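Local coordinates for DUF4442 domain-containing protein (Pseudomonas aeruginosa, PDB 1YOC) that is of unknown function but adopts a hotdog fold related to the PaaI thioesterases, and so may act on acyl thioesters, at residues B[59-62]-B[63-67]; B[116-119]-B[120-124]. All blocks are in the same frame, centred on the assembly; numbering follows the deposited sequence.

Interaction 1: B[59-62]-B[63-67]; sequences GTVH and AIALC
His62 and Ile64 lie side by side at the start of helix 63-81, their side chains pointing the same way. The imidazole presents its edge to the first turn of the helix. His62 CD2 sits 3.0 Å from Ile64 N, which lies in the ring plane. His62 NE2 is 3.7 Å from Ile64 CG1. CG is anti to the backbone N of His62 (chi1 -165°), which sets the ring beside its own carbonyl carbon, next to the amide of Ile64. His62 is the N-cap residue, and here its backbone carbonyl meets the first turn. Leu66 N bonds to His62 O at 3.2 Å, almost in line with the carbonyl. Ala65 N makes a shorter but weak, bent bond to that oxygen. On another part of the turn, Val61 CG1 touches Ala65 CB and Leu66 CD2, each at 4.0 Å. Phe48 of strand 43-48 packs on all three of these residues. The His62 ring also meets Phe29 of the second subunit edge-to-face. The chemistry is thus split: the His62 carbonyl ties the loop to the helix, while the ring meets Ile64 on its own chain and Phe29 and Tyr28 of the second subunit.

Interaction 2: B[116-119]-B[120-124]; sequences WQAT and GNLVV
Leu122 turns its side chain back toward the loop and meets both Trp116 and Ala118. Leu122 CD1 approaches the six-membered part of the indole, 3.8 Å from Trp116 CE3. The two side chains run obliquely to each other. The other methyl, Leu122 CD2, lies 4.1 Å from Ala118 O. CG of Leu122 is anti to the carbonyl carbon (chi1 -54°), and the fork at its end splits between these two partners. Trp116 starts out away from the strand, but its ring comes back to it. The far end of the indole extends to Val124, with Trp116 CH2 4.1 Å from Val124 CG2, and these side chains cross at about a right angle. Gly120 makes the bend between loop and strand. At its backbone angles (phi 105°, psi -159°) a beta carbon would be jammed against Thr119 O. The contact across the bend is apolar packing, while the indole NE1 bonds to Gly111 O. Strand 120-130 pairs with strand 133-146: Gly120, Leu122 and Val124 bond through their backbones to Val144, Met142 and Ile140. Trp116 and Val124 both pack on Met77, so the contact joins the sheet, through this strand, to the later part of helix 63-81.

In the fold
Both contacts involve helix 63-81, the long helix packed against the antiparallel sheet in this hotdog fold. Interaction 1 forms its N-terminal turn. Interaction 2 packs on its later part, through Ala74, Met77 and Ser81. Their centres are 28 Å apart, on opposite sides of the centre of the chain, and their nearest atoms are about 10 Å apart. Strand 133-146 also borders both: Phe136 packs on Leu66 and Cys67, and Val144 on Leu122. Residues 59-67 touch the second subunit, whereas residues 116-124 do not. In hotdog thioesterases the active site commonly lies at the dimer interface near this helix start, so interaction 1 is probably the closer to any such pocket.

Interaction 1: B[59-62]-B[63-67]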
loop_
_atom_site.group_PDB
_atom_site.type_symbol
_atom_site.label_atom_id
_atom_site.label_comp_id
_atom_site.label_asym_id
_atom_site.label_seq_id
_atom_site.Cartn_x
_atom_site.Cartn_y
_atom_site.Cartn_z
ATOM N N GLY B 59 5.422 2.227 -16.010
ATOM C CA GLY B 59 6.849 2.113 -15.723
ATOM C C GLY B 59 7.423 3.088 -14.712
ATOM O O GLY B 59 8.609 3.417 -14.768
ATOM N N THR B 60 6.588 3.577 -13.801
ATOM C CA THR B 60 7.107 4.453 -12.757
ATOM C C THR B 60 6.931 3.676 -11.445
ATOM O O THR B 60 6.358 2.584 -11.425
ATOM C CB THR B 60 6.405 5.867 -12.739
ATOM O OG1 THR B 60 5.027 5.742 -12.423
ATOM C CG2 THR B 60 6.514 6.537 -14.110
ATOM N N VAL B 61 7.433 4.219 -10.356
ATOM C CA VAL B 61 7.330 3.490 -9.084
ATOM C C VAL B 61 5.868 3.410 -8.654
ATOM O O VAL B 61 5.125 4.405 -8.632
ATOM C CB VAL B 61 8.191 4.132 -7.984
ATOM C CG1 VAL B 61 8.101 3.239 -6.691
ATOM C CG2 VAL B 61 9.685 4.173 -8.445
ATOM N N HIS B 62 5.465 2.201 -8.300
ATOM C CA HIS B 62 4.077 1.931 -7.959
ATOM C C HIS B 62 3.607 2.668 -6.724
ATOM O O HIS B 62 4.317 2.729 -5.723
ATOM C CB HIS B 62 3.929 0.426 -7.764
ATOM C CG HIS B 62 2.521 -0.047 -7.764
ATOM N ND1 HIS B 62 1.995 -0.835 -8.772
ATOM C CD2 HIS B 62 1.579 0.016 -6.796
ATOM C CE1 HIS B 62 0.798 -1.264 -8.409
ATOM N NE2 HIS B 62 0.524 -0.764 -7.211
ATOM N N ALA B 63 2.406 3.218 -6.839
ATOM C CA ALA B 63 1.773 3.958 -5.734
ATOM C C ALA B 63 1.834 3.181 -4.411
ATOM O O ALA B 63 2.070 3.779 -3.328
ATOM C CB ALA B 63 0.276 4.235 -6.081
ATOM N N ILE B 64 1.605 1.875 -4.480
ATOM C CA ILE B 64 1.565 1.092 -3.247
ATOM C C ILE B 64 2.971 0.799 -2.714
ATOM O O ILE B 64 3.132 0.565 -1.517
ATOM C CB ILE B 64 0.656 -0.165 -3.429
ATOM C CG1 ILE B 64 -0.733 0.297 -3.951
ATOM C CG2 ILE B 64 0.448 -0.898 -2.072
ATOM C CD1 ILE B 64 -1.506 1.292 -2.939
ATOM N N ALA B 65 3.981 0.802 -3.603
ATOM C CA ALA B 65 5.373 0.625 -3.128
ATOM C C ALA B 65 5.738 1.891 -2.290
ATOM O O ALA B 65 6.456 1.820 -1.271
ATOM C CB ALA B 65 6.332 0.485 -4.333
ATOM N N LEU B 66 5.237 3.046 -2.714
ATOM C CA LEU B 66 5.468 4.289 -1.987
ATOM C C LEU B 66 4.752 4.180 -0.632
ATOM O O LEU B 66 5.271 4.642 0.407
ATOM C CB LEU B 66 4.916 5.501 -2.790
ATOM C CG LEU B 66 5.521 5.680 -4.194
ATOM C CD1 LEU B 66 4.705 6.722 -4.974
ATOM C CD2 LEU B 66 6.979 6.086 -4.086
ATOM N N CYS B 67 3.545 3.625 -0.625
ATOM C CA CYS B 67 2.816 3.472 0.648
ATOM C C CYS B 67 3.619 2.563 1.564
ATOM O O CYS B 67 3.663 2.786 2.785
ATOM C CB CYS B 67 1.426 2.846 0.450
ATOM S SG CYS B 67 0.236 3.915 -0.361
#

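Interaction 2: B[116-119]-B[120-124]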
loop_
_atom_site.group_PDB
_atom_site.type_symbol
_atom_site.label_atom_id
_atom_site.label_comp_id
_atom_site.label_asym_id
_atom_site.label_seq_id
_atom_site.Cartn_x
_atom_site.Cartn_y
_atom_site.Cartn_z
ATOM N N TRP B 116 4.775 12.530 21.635
ATOM C CA TRP B 116 4.966 11.093 21.700
ATOM C C TRP B 116 4.650 10.470 23.041
ATOM O O TRP B 116 4.680 9.251 23.178
ATOM C CB TRP B 116 6.400 10.736 21.299
ATOM C CG TRP B 116 6.699 11.003 19.863
ATOM C CD1 TRP B 116 7.486 11.980 19.362
ATOM C CD2 TRP B 116 6.192 10.263 18.737
ATOM N NE1 TRP B 116 7.521 11.908 17.974
ATOM C CE2 TRP B 116 6.732 10.856 17.571
ATOM C CE3 TRP B 116 5.328 9.165 18.605
ATOM C CZ2 TRP B 116 6.447 10.387 16.292
ATOM C CZ3 TRP B 116 5.033 8.695 17.315
ATOM C CH2 TRP B 116 5.594 9.308 16.182
ATOM N N GLN B 117 4.373 11.296 24.033
ATOM C CA GLN B 117 4.038 10.708 25.330
ATOM C C GLN B 117 2.524 10.555 25.473
ATOM O O GLN B 117 2.048 9.929 26.421
ATOM C CB GLN B 117 4.617 11.560 26.479
ATOM C CG GLN B 117 6.025 11.127 26.909
ATOM C CD GLN B 117 7.049 11.303 25.809
ATOM O OE1 GLN B 117 7.213 12.408 25.282
ATOM N NE2 GLN B 117 7.748 10.214 25.442
ATOM N N ALA B 118 1.774 11.121 24.530
ATOM C CA ALA B 118 0.314 11.069 24.573
ATOM C C ALA B 118 -0.286 9.735 24.099
ATOM O O ALA B 118 0.276 9.049 23.245
ATOM C CB ALA B 118 -0.277 12.253 23.753
ATOM N N THR B 119 -1.422 9.338 24.675
ATOM C CA THR B 119 -2.074 8.102 24.233
ATOM C C THR B 119 -3.208 8.586 23.325
ATOM O O THR B 119 -3.524 9.767 23.306
ATOM C CB THR B 119 -2.660 7.261 25.414
ATOM O OG1 THR B 119 -3.491 8.095 26.233
ATOM C CG2 THR B 119 -1.557 6.638 26.247
ATOM N N GLY B 120 -3.827 7.678 22.580
ATOM C CA GLY B 120 -4.881 8.088 21.663
ATOM C C GLY B 120 -4.318 8.055 20.232
ATOM O O GLY B 120 -3.305 7.400 19.971
ATOM N N ASN B 121 -4.952 8.791 19.326
ATOM C CA ASN B 121 -4.531 8.827 17.932
ATOM C C ASN B 121 -3.437 9.823 17.683
ATOM O O ASN B 121 -3.567 10.984 18.058
ATOM C CB ASN B 121 -5.736 9.180 17.051
ATOM C CG ASN B 121 -6.758 8.077 17.048
ATOM O OD1 ASN B 121 -7.958 8.283 17.342
ATOM N ND2 ASN B 121 -6.294 6.890 16.748
ATOM N N LEU B 122 -2.359 9.371 17.074
ATOM C CA LEU B 122 -1.250 10.266 16.707
ATOM C C LEU B 122 -1.198 10.141 15.184
ATOM O O LEU B 122 -1.214 9.015 14.645
ATOM C CB LEU B 122 0.089 9.791 17.301
ATOM C CG LEU B 122 0.141 9.542 18.817
ATOM C CD1 LEU B 122 1.627 9.252 19.251
ATOM C CD2 LEU B 122 -0.408 10.753 19.551
ATOM N N VAL B 123 -1.138 11.275 14.492
ATOM C CA VAL B 123 -1.114 11.271 13.029
ATOM C C VAL B 123 0.307 11.541 12.555
ATOM O O VAL B 123 0.841 12.633 12.704
ATOM C CB VAL B 123 -2.126 12.329 12.466
ATOM C CG1 VAL B 123 -2.217 12.226 10.941
ATOM C CG2 VAL B 123 -3.506 12.123 13.132
ATOM N N VAL B 124 0.927 10.514 11.986
ATOM C CA VAL B 124 2.306 10.623 11.526
ATOM C C VAL B 124 2.401 11.012 10.043
ATOM O O VAL B 124 1.857 10.335 9.157
ATOM C CB VAL B 124 3.016 9.294 11.719
ATOM C CG1 VAL B 124 4.465 9.425 11.275
ATOM C CG2 VAL B 124 2.870 8.847 13.178
#